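Malate oxidoreductase (Thermotoga maritima, PDB 1VL6) probably catalyses the NAD-dependent oxidative decarboxylation of malate to pyruvate and carbon dioxide. Local coordinates at residues N160-H165 against G332-A337; A172-A177 against N326-P331; E191-V196 against A264-G269; V219-R224 against R246-E251. All coordinates share one frame; numbering follows the deposited sequence.

Followed from the N terminus, the chain opens all four loops before it closes any, so that the contacts nest without crossing. Residues 160-165 open contact 1 at an edge strand of the four-stranded parallel sheet, and helix 166-186 then opens contact 2. Strand 194-198 and its neighbour 218-223 open contacts 3 and 4 in the Rossmann-type sheet. The innermost loop is closed first, by 246-251, then comes strand 266-269, then 326-331, and finally helix 330-340 returns to contact 1. Contacts 3 and 4 share the sheet, contacts 1 and 2 share helix 330-340, and Val-175 against Ile-268 joins contact 2 to contact 3.

Contact 1. Residues N160-H165 against G332-A337; sequences NIPVFH and GIMKGA
Pro-162 and Phe-164 lay their side chains against helix 330-340, an alpha/beta packing in which the helix lies across one side of strand 163-165, an outermost strand of the four-stranded parallel sheet within this chain. The contact shows how alternation along an extended chain decides which residues a covering helix meets. Pro-162 comes first: its CB reaches Ala-337 CB at 3.7 Å, and its CG comes equally near the carbonyl oxygen Ala-337 O, at 3.7 Å. The proline CG has a second neighbour in Met-334 CE, at 4.2 Å, so that the ring touches two residues about one helical turn apart. Val-163 then points to the other side of the strand, where Ile-138, Leu-152 and Leu-155 receive it. Phe-164 returns to the helix side. Its CG stands anti to the backbone N (chi1 -180°), which carries the ring out from the strand to Ile-333. The two side chains cross at about a right angle: Ile-333 CG2 sits over one face of the ring, while Ile-333 CD1 approaches Phe-164 CE1 at 3.8 Å. Phe-330 and Ile-344 also touch the Phe-164 side chain. Met-334 is present as selenomethionine, and the bends of its chain at chi2 and chi3 lay SE against Phe-164, while the terminal CE reaches the proline ring. The Met-aromatic contact that results is oblique, with SE 5.4 Å from the centroid of the Phe-164 ring and 54° off its normal. The nearest atom to that selenium across the contact is Phe-164 CB, at 3.9 Å.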
loop_
_atom_site.group_PDB
_atom_site.type_symbol
_atom_site.label_atom_id
_atom_site.label_comp_id
_atom_site.label_asym_id
_atom_site.label_seq_id
_atom_site.Cartn_x
_atom_site.Cartn_y
_atom_site.Cartn_z
ATOM N N ASN A 160 -17.922 -20.119 -14.880
ATOM C CA ASN A 160 -17.812 -20.823 -13.615
ATOM C C ASN A 160 -17.203 -19.973 -12.556
ATOM O O ASN A 160 -16.568 -20.480 -11.676
ATOM C CB ASN A 160 -16.939 -22.047 -13.791
ATOM C CG ASN A 160 -17.673 -23.165 -14.444
ATOM O OD1 ASN A 160 -17.372 -23.536 -15.574
ATOM N ND2 ASN A 160 -18.684 -23.675 -13.768
ATOM N N ILE A 161 -17.318 -18.675 -12.729
ATOM C CA ILE A 161 -17.076 -17.742 -11.687
ATOM C C ILE A 161 -18.342 -16.916 -11.641
ATOM O O ILE A 161 -19.045 -16.867 -12.631
ATOM C CB ILE A 161 -15.868 -16.852 -11.977
ATOM C CG1 ILE A 161 -15.968 -16.140 -13.352
ATOM C CG2 ILE A 161 -14.664 -17.632 -11.900
ATOM C CD1 ILE A 161 -14.842 -15.086 -13.611
ATOM N N PRO A 162 -18.674 -16.327 -10.503
ATOM C CA PRO A 162 -19.911 -15.594 -10.389
ATOM C C PRO A 162 -19.879 -14.369 -11.296
ATOM O O PRO A 162 -18.796 -13.803 -11.547
ATOM C CB PRO A 162 -19.957 -15.184 -8.889
ATOM C CG PRO A 162 -18.532 -15.179 -8.446
ATOM C CD PRO A 162 -17.936 -16.350 -9.231
ATOM N N VAL A 163 -21.052 -14.009 -11.811
ATOM C CA VAL A 163 -21.221 -12.823 -12.600
ATOM C C VAL A 163 -22.402 -12.089 -12.028
ATOM O O VAL A 163 -23.457 -12.667 -11.854
ATOM C CB VAL A 163 -21.569 -13.180 -14.019
ATOM C CG1 VAL A 163 -21.662 -11.929 -14.884
ATOM C CG2 VAL A 163 -20.575 -14.207 -14.597
ATOM N N PHE A 164 -22.198 -10.803 -11.764
ATOM C CA PHE A 164 -23.145 -9.950 -11.086
ATOM C C PHE A 164 -23.223 -8.667 -11.896
ATOM O O PHE A 164 -22.175 -8.154 -12.291
ATOM C CB PHE A 164 -22.572 -9.636 -9.714
ATOM C CG PHE A 164 -23.436 -8.752 -8.845
ATOM C CD1 PHE A 164 -24.627 -9.227 -8.299
ATOM C CD2 PHE A 164 -23.031 -7.477 -8.517
ATOM C CE1 PHE A 164 -25.402 -8.423 -7.477
ATOM C CE2 PHE A 164 -23.804 -6.655 -7.680
ATOM C CZ PHE A 164 -24.992 -7.134 -7.162
ATOM N N HIS A 165 -24.432 -8.159 -12.148
ATOM C CA HIS A 165 -24.626 -6.802 -12.731
ATOM C C HIS A 165 -25.388 -5.897 -11.762
ATOM O O HIS A 165 -26.582 -6.112 -11.517
ATOM C CB HIS A 165 -25.376 -6.898 -14.055
ATOM C CG HIS A 165 -25.560 -5.593 -14.753
ATOM N ND1 HIS A 165 -26.509 -5.418 -15.733
ATOM C CD2 HIS A 165 -24.930 -4.404 -14.627
ATOM C CE1 HIS A 165 -26.449 -4.178 -16.186
ATOM N NE2 HIS A 165 -25.507 -3.535 -15.522
ATOM N N GLY A 332 -20.749 -7.063 -0.270
ATOM C CA GLY A 332 -20.976 -8.325 0.440
ATOM C C GLY A 332 -21.296 -9.437 -0.511
ATOM O O GLY A 332 -20.814 -10.542 -0.348
ATOM N N ILE A 333 -22.126 -9.146 -1.501
ATOM C CA ILE A 333 -22.553 -10.155 -2.444
ATOM C C ILE A 333 -21.368 -10.706 -3.200
ATOM O O ILE A 333 -21.197 -11.916 -3.323
ATOM C CB ILE A 333 -23.483 -9.553 -3.453
ATOM C CG1 ILE A 333 -24.818 -9.179 -2.776
ATOM C CG2 ILE A 333 -23.657 -10.547 -4.603
ATOM C CD1 ILE A 333 -25.949 -8.814 -3.731
HETATM N N MSE A 334 -20.551 -9.806 -3.721
HETATM C CA MSE A 334 -19.410 -10.187 -4.514
HETATM C C MSE A 334 -18.397 -10.938 -3.698
HETATM O O MSE A 334 -17.786 -11.912 -4.176
HETATM C CB MSE A 334 -18.766 -8.947 -5.090
HETATM C CG MSE A 334 -17.967 -9.188 -6.356
HETATM SE SE MSE A 334 -19.107 -9.626 -7.950
HETATM C CE MSE A 334 -18.060 -10.959 -8.503
ATOM N N LYS A 335 -18.187 -10.496 -2.473
ATOM C CA LYS A 335 -17.246 -11.149 -1.657
ATOM C C LYS A 335 -17.737 -12.561 -1.322
ATOM O O LYS A 335 -16.995 -13.516 -1.310
ATOM C CB LYS A 335 -17.027 -10.342 -0.397
ATOM C CG LYS A 335 -15.794 -10.807 0.399
ATOM C CD LYS A 335 -15.689 -9.929 1.634
ATOM C CE LYS A 335 -14.443 -10.265 2.490
ATOM N NZ LYS A 335 -14.858 -10.247 3.886
ATOM N N GLY A 336 -18.998 -12.693 -1.018
ATOM C CA GLY A 336 -19.519 -14.005 -0.682
ATOM C C GLY A 336 -19.442 -14.932 -1.851
ATOM O O GLY A 336 -18.930 -16.054 -1.734
ATOM N N ALA A 337 -19.887 -14.429 -2.985
ATOM C CA ALA A 337 -19.965 -15.223 -4.196
ATOM C C ALA A 337 -18.604 -15.684 -4.681
ATOM O O ALA A 337 -18.418 -16.824 -5.129
ATOM C CB ALA A 337 -20.641 -14.408 -5.293
#

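Contact 2. Residues A172-A177 against N326-P331; sequences AVVVSA and NLLAFP
Asn-326, whose CA lies 4.2 Å from Val-174 CG2, carries the flat side-chain group nearest to helix 166-186. Its carboxamide is not stacked on anything in 172-177; it lies beside the helix, where OD1 is hydrogen-bonded to the hydroxyl of Thr-171, one residue before that segment. The ring of Phe-330 belongs to another neighbourhood, where Lys-99 makes a cation-pi contact with it and Phe-103 meets it ring to ring. What remains between the segments is aliphatic, and it illustrates how one forked residue can meet several residues of a turn. Val-174 has CG1 anti to the backbone N (chi1 -176°), which sends its two methyls to different partners: CG1 to Leu-328 CD1 at 4.0 Å, and CG2 to Ala-329 CB at 3.7 Å. The valine and leucine side chains cross at about a right angle. Val-173 CG1 adds a looser touch on Ala-329 CB, at 4.1 Å. The turn itself is held by Asn-326 O, which accepts from Ala-329 N at 2.8 Å and from Phe-330 N as the 3-10 segment gives way to helix 330-340. Around this buried core, helix 346-358 covers Val-173, helix 202-214 packs on Ala-172 and Ser-176, and helix 89-107 lies against Leu-327 and Pro-331. Leu-327 also packs on Leu-40 of the second subunit, so that one residue of the turn reaches beyond its own chain.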
loop_
_atom_site.group_PDB
_atom_site.type_symbol
_atom_site.label_atom_id
_atom_site.label_comp_id
_atom_site.label_asym_id
_atom_site.label_seq_id
_atom_site.Cartn_x
_atom_site.Cartn_y
_atom_site.Cartn_z
ATOM N N ALA A 172 -32.067 -4.331 -7.450
ATOM C CA ALA A 172 -33.215 -5.126 -7.032
ATOM C C ALA A 172 -33.087 -5.575 -5.564
ATOM O O ALA A 172 -34.044 -5.567 -4.825
ATOM C CB ALA A 172 -33.380 -6.323 -7.943
ATOM N N VAL A 173 -31.884 -5.940 -5.140
ATOM C CA VAL A 173 -31.682 -6.381 -3.749
ATOM C C VAL A 173 -31.976 -5.252 -2.762
ATOM O O VAL A 173 -32.749 -5.427 -1.822
ATOM C CB VAL A 173 -30.272 -6.918 -3.535
ATOM C CG1 VAL A 173 -29.935 -7.071 -2.056
ATOM C CG2 VAL A 173 -30.150 -8.242 -4.220
ATOM N N VAL A 174 -31.394 -4.094 -3.002
ATOM C CA VAL A 174 -31.573 -2.999 -2.094
ATOM C C VAL A 174 -33.007 -2.465 -2.132
ATOM O O VAL A 174 -33.580 -2.159 -1.093
ATOM C CB VAL A 174 -30.578 -1.879 -2.385
ATOM C CG1 VAL A 174 -30.711 -0.787 -1.379
ATOM C CG2 VAL A 174 -29.195 -2.409 -2.295
ATOM N N VAL A 175 -33.608 -2.373 -3.304
ATOM C CA VAL A 175 -35.001 -1.891 -3.390
ATOM C C VAL A 175 -35.915 -2.843 -2.605
ATOM O O VAL A 175 -36.774 -2.413 -1.866
ATOM C CB VAL A 175 -35.448 -1.832 -4.824
ATOM C CG1 VAL A 175 -36.958 -1.640 -4.939
ATOM C CG2 VAL A 175 -34.694 -0.715 -5.598
ATOM N N SER A 176 -35.671 -4.142 -2.736
ATOM C CA SER A 176 -36.442 -5.146 -2.069
ATOM C C SER A 176 -36.314 -5.030 -0.569
ATOM O O SER A 176 -37.319 -5.106 0.140
ATOM C CB SER A 176 -35.964 -6.516 -2.501
ATOM O OG SER A 176 -36.316 -6.750 -3.853
ATOM N N ALA A 177 -35.113 -4.862 -0.040
ATOM C CA ALA A 177 -34.992 -4.722 1.413
ATOM C C ALA A 177 -35.703 -3.471 1.881
ATOM O O ALA A 177 -36.387 -3.487 2.874
ATOM C CB ALA A 177 -33.555 -4.676 1.834
ATOM N N ASN A 326 -27.017 0.835 -4.354
ATOM C CA ASN A 326 -26.349 -0.407 -4.719
ATOM C C ASN A 326 -25.195 -0.762 -3.826
ATOM O O ASN A 326 -24.920 -1.934 -3.637
ATOM C CB ASN A 326 -25.821 -0.234 -6.159
ATOM C CG ASN A 326 -26.920 -0.390 -7.175
ATOM O OD1 ASN A 326 -28.098 -0.371 -6.821
ATOM N ND2 ASN A 326 -26.558 -0.627 -8.412
ATOM N N LEU A 327 -24.556 0.263 -3.264
ATOM C CA LEU A 327 -23.390 0.087 -2.431
ATOM C C LEU A 327 -23.650 -0.754 -1.211
ATOM O O LEU A 327 -22.734 -1.377 -0.678
ATOM C CB LEU A 327 -22.799 1.434 -2.018
ATOM C CG LEU A 327 -21.527 1.381 -1.175
ATOM C CD1 LEU A 327 -20.416 0.622 -1.839
ATOM C CD2 LEU A 327 -21.095 2.822 -0.852
ATOM N N LEU A 328 -24.873 -0.778 -0.732
ATOM C CA LEU A 328 -25.175 -1.641 0.400
ATOM C C LEU A 328 -25.099 -3.100 0.034
ATOM O O LEU A 328 -24.972 -3.953 0.932
ATOM C CB LEU A 328 -26.573 -1.365 0.928
ATOM C CG LEU A 328 -26.806 0.002 1.540
ATOM C CD1 LEU A 328 -28.285 0.288 1.648
ATOM C CD2 LEU A 328 -26.173 0.039 2.886
ATOM N N ALA A 329 -25.177 -3.408 -1.267
ATOM C CA ALA A 329 -25.336 -4.812 -1.717
ATOM C C ALA A 329 -24.091 -5.413 -2.330
ATOM O O ALA A 329 -23.686 -6.517 -1.954
ATOM C CB ALA A 329 -26.464 -4.908 -2.703
ATOM N N PHE A 330 -23.486 -4.721 -3.294
ATOM C CA PHE A 330 -22.423 -5.364 -4.088
ATOM C C PHE A 330 -21.165 -5.804 -3.310
ATOM O O PHE A 330 -20.608 -6.829 -3.605
ATOM C CB PHE A 330 -22.084 -4.571 -5.351
ATOM C CG PHE A 330 -21.332 -3.292 -5.136
ATOM C CD1 PHE A 330 -19.975 -3.299 -4.786
ATOM C CD2 PHE A 330 -21.951 -2.069 -5.383
ATOM C CE1 PHE A 330 -19.275 -2.105 -4.631
ATOM C CE2 PHE A 330 -21.268 -0.870 -5.212
ATOM C CZ PHE A 330 -19.937 -0.880 -4.836
ATOM N N PRO A 331 -20.702 -5.075 -2.309
ATOM C CA PRO A 331 -19.494 -5.522 -1.665
ATOM C C PRO A 331 -19.677 -6.898 -1.029
ATOM O O PRO A 331 -18.853 -7.810 -1.240
ATOM C CB PRO A 331 -19.199 -4.419 -0.655
ATOM C CG PRO A 331 -19.920 -3.232 -1.227
ATOM C CD PRO A 331 -21.170 -3.795 -1.762
#

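Contact 3. Residues E191-V196 against A264-G269; sequences EEVKVV and ADFFIG
Val-195 and Phe-266 face the same side of a parallel strand pair, and Val-196 and Phe-267 the other, the alternation expected at the centre of a Rossmann-type sheet. On the first side Val-195 CG1 touches Phe-266 CB at 3.9 Å and Ile-268 CD1 at 4.0 Å, crossing both side chains at a slant. Val-193 comes to the Phe-266 ring at its edge, CG1 to CE1, and helix 166-186 adds Phe-179, Ala-182 and Leu-183. On the second side Val-196 divides its methyls: CG1, anti to the backbone N (chi1 171°), approaches Phe-267 CD1, while CG2 reaches Ala-264 CB at 3.9 Å. Ala-264 also receives the extended chain of Lys-194, which runs alongside it and ends with NZ bound to the carbonyls of Ala-260 and Glu-262. The strands are joined by bonds from Val-196 N to Phe-266 O and from Ile-268 N to Val-196 O. At the start of the pair, two successive N-H groups share Lys-194 O, Asp-265 N at 2.8 Å and Phe-266 N at 3.2 Å. Asp-265 OD2 takes Lys-194 N at 3.0 Å in a nearly straight bond (171°), on the anti side of the carboxylate. With OD1 held by Lys-188 and Ser-285, both oxygens of this buried carboxylate are engaged, an arrangement that would favour its charged form and fix its rotation.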
loop_
_atom_site.group_PDB
_atom_site.type_symbol
_atom_site.label_atom_id
_atom_site.label_comp_id
_atom_site.label_asym_id
_atom_site.label_seq_id
_atom_site.Cartn_x
_atom_site.Cartn_y
_atom_site.Cartn_z
ATOM N N GLU A 191 -49.223 -9.694 0.159
ATOM C CA GLU A 191 -50.110 -10.231 -0.859
ATOM C C GLU A 191 -51.305 -9.274 -1.164
ATOM O O GLU A 191 -52.060 -9.551 -2.085
ATOM C CB GLU A 191 -50.593 -11.642 -0.508
ATOM C CG GLU A 191 -51.601 -11.747 0.629
ATOM C CD GLU A 191 -51.025 -11.730 2.044
ATOM O OE1 GLU A 191 -49.784 -11.558 2.249
ATOM O OE2 GLU A 191 -51.861 -11.905 2.968
ATOM N N GLU A 192 -51.465 -8.175 -0.422
ATOM C CA GLU A 192 -52.601 -7.264 -0.680
ATOM C C GLU A 192 -52.248 -5.908 -1.247
ATOM O O GLU A 192 -53.105 -5.265 -1.777
ATOM C CB GLU A 192 -53.443 -7.059 0.558
ATOM C CG GLU A 192 -53.912 -8.381 1.168
ATOM C CD GLU A 192 -54.850 -8.181 2.317
ATOM O OE1 GLU A 192 -54.890 -7.056 2.860
ATOM O OE2 GLU A 192 -55.546 -9.151 2.669
ATOM N N VAL A 193 -50.991 -5.497 -1.220
ATOM C CA VAL A 193 -50.627 -4.165 -1.705
ATOM C C VAL A 193 -50.496 -4.047 -3.215
ATOM O O VAL A 193 -50.048 -4.999 -3.871
ATOM C CB VAL A 193 -49.298 -3.634 -1.089
ATOM C CG1 VAL A 193 -49.511 -3.338 0.340
ATOM C CG2 VAL A 193 -48.182 -4.621 -1.271
ATOM N N LYS A 194 -50.856 -2.860 -3.731
ATOM C CA LYS A 194 -50.652 -2.508 -5.123
ATOM C C LYS A 194 -49.362 -1.703 -5.224
ATOM O O LYS A 194 -49.253 -0.635 -4.592
ATOM C CB LYS A 194 -51.809 -1.664 -5.604
ATOM C CG LYS A 194 -51.739 -1.144 -7.037
ATOM C CD LYS A 194 -52.888 -0.148 -7.376
ATOM C CE LYS A 194 -53.236 -0.161 -8.879
ATOM N NZ LYS A 194 -53.888 1.103 -9.354
ATOM N N VAL A 195 -48.408 -2.207 -6.006
ATOM C CA VAL A 195 -47.131 -1.592 -6.149
ATOM C C VAL A 195 -46.893 -1.200 -7.584
ATOM O O VAL A 195 -46.918 -2.056 -8.458
ATOM C CB VAL A 195 -46.037 -2.564 -5.796
ATOM C CG1 VAL A 195 -44.648 -1.846 -5.875
ATOM C CG2 VAL A 195 -46.281 -3.173 -4.417
ATOM N N VAL A 196 -46.654 0.094 -7.832
ATOM C CA VAL A 196 -46.425 0.581 -9.170
ATOM C C VAL A 196 -44.932 0.689 -9.377
ATOM O O VAL A 196 -44.288 1.412 -8.642
ATOM C CB VAL A 196 -47.050 1.949 -9.393
ATOM C CG1 VAL A 196 -46.596 2.507 -10.731
ATOM C CG2 VAL A 196 -48.535 1.852 -9.417
ATOM N N ALA A 264 -52.779 3.070 -5.337
ATOM C CA ALA A 264 -51.549 2.343 -5.136
ATOM C C ALA A 264 -50.977 2.578 -3.752
ATOM O O ALA A 264 -51.076 3.658 -3.208
ATOM C CB ALA A 264 -50.550 2.741 -6.203
ATOM N N ASP A 265 -50.340 1.557 -3.211
ATOM C CA ASP A 265 -49.683 1.656 -1.922
ATOM C C ASP A 265 -48.215 2.038 -2.030
ATOM O O ASP A 265 -47.667 2.670 -1.129
ATOM C CB ASP A 265 -49.783 0.318 -1.223
ATOM C CG ASP A 265 -51.206 -0.072 -0.972
ATOM O OD1 ASP A 265 -51.741 0.424 0.044
ATOM O OD2 ASP A 265 -51.863 -0.824 -1.739
ATOM N N PHE A 266 -47.568 1.625 -3.118
ATOM C CA PHE A 266 -46.168 1.973 -3.337
ATOM C C PHE A 266 -45.976 2.434 -4.757
ATOM O O PHE A 266 -46.669 1.960 -5.687
ATOM C CB PHE A 266 -45.274 0.777 -3.104
ATOM C CG PHE A 266 -45.275 0.277 -1.681
ATOM C CD1 PHE A 266 -46.367 -0.402 -1.175
ATOM C CD2 PHE A 266 -44.161 0.428 -0.885
ATOM C CE1 PHE A 266 -46.361 -0.897 0.097
ATOM C CE2 PHE A 266 -44.157 -0.059 0.389
ATOM C CZ PHE A 266 -45.252 -0.710 0.893
ATOM N N PHE A 267 -45.066 3.390 -4.921
ATOM C CA PHE A 267 -44.561 3.738 -6.221
ATOM C C PHE A 267 -43.094 3.471 -6.127
ATOM O O PHE A 267 -42.434 3.961 -5.188
ATOM C CB PHE A 267 -44.803 5.214 -6.564
ATOM C CG PHE A 267 -43.959 5.737 -7.725
ATOM C CD1 PHE A 267 -44.393 5.610 -9.036
ATOM C CD2 PHE A 267 -42.738 6.306 -7.501
ATOM C CE1 PHE A 267 -43.633 6.061 -10.073
ATOM C CE2 PHE A 267 -41.964 6.740 -8.554
ATOM C CZ PHE A 267 -42.414 6.623 -9.836
ATOM N N ILE A 268 -42.578 2.705 -7.094
ATOM C CA ILE A 268 -41.154 2.554 -7.251
ATOM C C ILE A 268 -40.735 2.998 -8.631
ATOM O O ILE A 268 -41.063 2.373 -9.652
ATOM C CB ILE A 268 -40.771 1.139 -7.044
ATOM C CG1 ILE A 268 -41.411 0.637 -5.732
ATOM C CG2 ILE A 268 -39.300 1.054 -6.961
ATOM C CD1 ILE A 268 -40.837 -0.659 -5.219
ATOM N N GLY A 269 -39.993 4.093 -8.652
ATOM C CA GLY A 269 -39.564 4.692 -9.879
ATOM C C GLY A 269 -38.080 4.614 -10.050
ATOM O O GLY A 269 -37.296 4.995 -9.165
#

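Contact 4. Residues V219-R224 against R246-E251; sequences VVAVDR and RITNPE
Val-219 and Asn-249 are joined by the direct polar bond of this contact, from Asn-249 N to Val-219 O at 2.9 Å. It is nearly straight (164°) and ties the loop before helix 257-261 to the edge of strand 218-223 that faces away from strand 194-198. Asn-249 has a left-handed backbone conformation at this point, and its ND2 is bound to the carbonyl of Leu-253 further along the loop.

A second polar link runs through water. Water 1 accepts from Ala-221 N at 2.9 Å and donates to Thr-248 OG1 at 3.0 Å, while that hydroxyl is also bonded to Ile-244 O, in the preceding helix 239-246.

The apolar part is modest. Thr-248 meets Val-219 through CG2, 4.2 Å from Val-219 CG1, and both side chains pack against Val-208 of helix 202-214. Val-220 CG2 lies alongside Asn-249 OD1, a loose contact at 4.3 Å.

As a worked case, this shows how a loop without regular structure can serve the side of strand 218-223 away from strand 194-198, beside the short strand 226-227: one backbone N-H and one water satisfy the carbonyl of Val-219 and the N-H of Ala-221, two buried groups that strand 194-198 does not take up.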
loop_
_atom_site.group_PDB
_atom_site.type_symbol
_atom_site.label_atom_id
_atom_site.label_comp_id
_atom_site.label_asym_id
_atom_site.label_seq_id
_atom_site.Cartn_x
_atom_site.Cartn_y
_atom_site.Cartn_z
ATOM N N VAL A 219 -48.525 -6.180 -8.824
ATOM C CA VAL A 219 -47.467 -5.315 -9.332
ATOM C C VAL A 219 -47.933 -4.737 -10.651
ATOM O O VAL A 219 -48.400 -5.463 -11.517
ATOM C CB VAL A 219 -46.176 -6.066 -9.594
ATOM C CG1 VAL A 219 -45.105 -5.124 -10.119
ATOM C CG2 VAL A 219 -45.683 -6.776 -8.325
ATOM N N VAL A 220 -47.812 -3.424 -10.785
ATOM C CA VAL A 220 -48.205 -2.743 -12.002
ATOM C C VAL A 220 -46.978 -2.062 -12.584
ATOM O O VAL A 220 -46.425 -1.162 -11.959
ATOM C CB VAL A 220 -49.312 -1.729 -11.715
ATOM C CG1 VAL A 220 -49.739 -1.021 -12.987
ATOM C CG2 VAL A 220 -50.516 -2.436 -11.090
ATOM N N ALA A 221 -46.566 -2.526 -13.753
ATOM C CA ALA A 221 -45.394 -2.037 -14.453
ATOM C C ALA A 221 -45.772 -0.908 -15.417
ATOM O O ALA A 221 -46.797 -0.977 -16.124
ATOM C CB ALA A 221 -44.788 -3.155 -15.245
ATOM N N VAL A 222 -44.932 0.121 -15.472
ATOM C CA VAL A 222 -45.214 1.287 -16.314
ATOM C C VAL A 222 -43.916 1.749 -16.956
ATOM O O VAL A 222 -42.870 1.736 -16.316
ATOM C CB VAL A 222 -45.828 2.425 -15.476
ATOM C CG1 VAL A 222 -46.558 3.407 -16.341
ATOM C CG2 VAL A 222 -46.768 1.862 -14.424
ATOM N N ASP A 223 -43.990 2.139 -18.216
ATOM C CA ASP A 223 -42.856 2.693 -18.921
ATOM C C ASP A 223 -43.407 3.836 -19.814
ATOM O O ASP A 223 -44.506 4.336 -19.582
ATOM C CB ASP A 223 -42.158 1.582 -19.701
ATOM C CG ASP A 223 -40.690 1.869 -19.945
ATOM O OD1 ASP A 223 -40.402 2.709 -20.859
ATOM O OD2 ASP A 223 -39.766 1.288 -19.287
ATOM N N ARG A 224 -42.638 4.257 -20.803
ATOM C CA ARG A 224 -42.856 5.519 -21.485
ATOM C C ARG A 224 -44.152 5.630 -22.225
ATOM O O ARG A 224 -44.631 6.716 -22.428
ATOM C CB ARG A 224 -41.724 5.748 -22.521
ATOM C CG ARG A 224 -40.380 6.056 -21.913
ATOM C CD ARG A 224 -40.373 7.284 -20.973
ATOM N NE ARG A 224 -40.564 8.537 -21.720
ATOM C CZ ARG A 224 -39.603 9.149 -22.411
ATOM N NH1 ARG A 224 -38.368 8.629 -22.449
ATOM N NH2 ARG A 224 -39.873 10.280 -23.062
ATOM N N ARG A 246 -46.893 -10.018 -18.925
ATOM C CA ARG A 246 -47.554 -11.303 -18.726
ATOM C C ARG A 246 -47.576 -11.790 -17.285
ATOM O O ARG A 246 -48.382 -12.622 -16.932
ATOM C CB ARG A 246 -46.912 -12.356 -19.584
ATOM C CG ARG A 246 -47.303 -12.176 -20.993
ATOM C CD ARG A 246 -46.352 -12.810 -21.931
ATOM N NE ARG A 246 -47.037 -13.027 -23.187
ATOM C CZ ARG A 246 -46.433 -13.125 -24.338
ATOM N NH1 ARG A 246 -45.117 -13.037 -24.412
ATOM N NH2 ARG A 246 -47.150 -13.316 -25.424
ATOM N N ILE A 247 -46.698 -11.265 -16.447
ATOM C CA ILE A 247 -46.694 -11.692 -15.064
ATOM C C ILE A 247 -47.131 -10.580 -14.153
ATOM O O ILE A 247 -46.937 -10.687 -12.952
ATOM C CB ILE A 247 -45.295 -12.202 -14.623
ATOM C CG1 ILE A 247 -44.205 -11.149 -14.944
ATOM C CG2 ILE A 247 -45.034 -13.565 -15.246
ATOM C CD1 ILE A 247 -42.828 -11.496 -14.448
ATOM N N THR A 248 -47.757 -9.538 -14.699
ATOM C CA THR A 248 -48.133 -8.354 -13.880
ATOM C C THR A 248 -49.555 -7.939 -14.122
ATOM O O THR A 248 -50.251 -8.540 -14.893
ATOM C CB THR A 248 -47.238 -7.141 -14.137
ATOM O OG1 THR A 248 -47.070 -6.971 -15.537
ATOM C CG2 THR A 248 -45.856 -7.367 -13.563
ATOM N N ASN A 249 -49.977 -6.920 -13.411
ATOM C CA ASN A 249 -51.247 -6.263 -13.633
ATOM C C ASN A 249 -52.453 -7.188 -13.636
ATOM O O ASN A 249 -53.166 -7.304 -14.642
ATOM C CB ASN A 249 -51.145 -5.468 -14.905
ATOM C CG ASN A 249 -52.276 -4.535 -15.071
ATOM O OD1 ASN A 249 -52.984 -4.190 -14.102
ATOM N ND2 ASN A 249 -52.468 -4.090 -16.295
ATOM N N PRO A 250 -52.690 -7.844 -12.508
ATOM C CA PRO A 250 -53.808 -8.793 -12.372
ATOM C C PRO A 250 -55.189 -8.206 -12.628
ATOM O O PRO A 250 -56.026 -8.898 -13.245
ATOM C CB PRO A 250 -53.708 -9.275 -10.925
ATOM C CG PRO A 250 -52.734 -8.344 -10.243
ATOM C CD PRO A 250 -51.875 -7.778 -11.291
ATOM N N GLU A 251 -55.406 -6.972 -12.167
ATOM C CA GLU A 251 -56.639 -6.223 -12.429
ATOM C C GLU A 251 -56.775 -5.807 -13.887
ATOM O O GLU A 251 -57.828 -5.301 -14.280
ATOM C CB GLU A 251 -56.745 -4.942 -11.579
ATOM C CG GLU A 251 -56.975 -5.155 -10.094
ATOM C CD GLU A 251 -56.637 -3.927 -9.247
ATOM O OE1 GLU A 251 -55.757 -3.120 -9.640
ATOM O OE2 GLU A 251 -57.216 -3.778 -8.142
HETATM O O HOH W 1 -48.126 -4.212 -15.564
#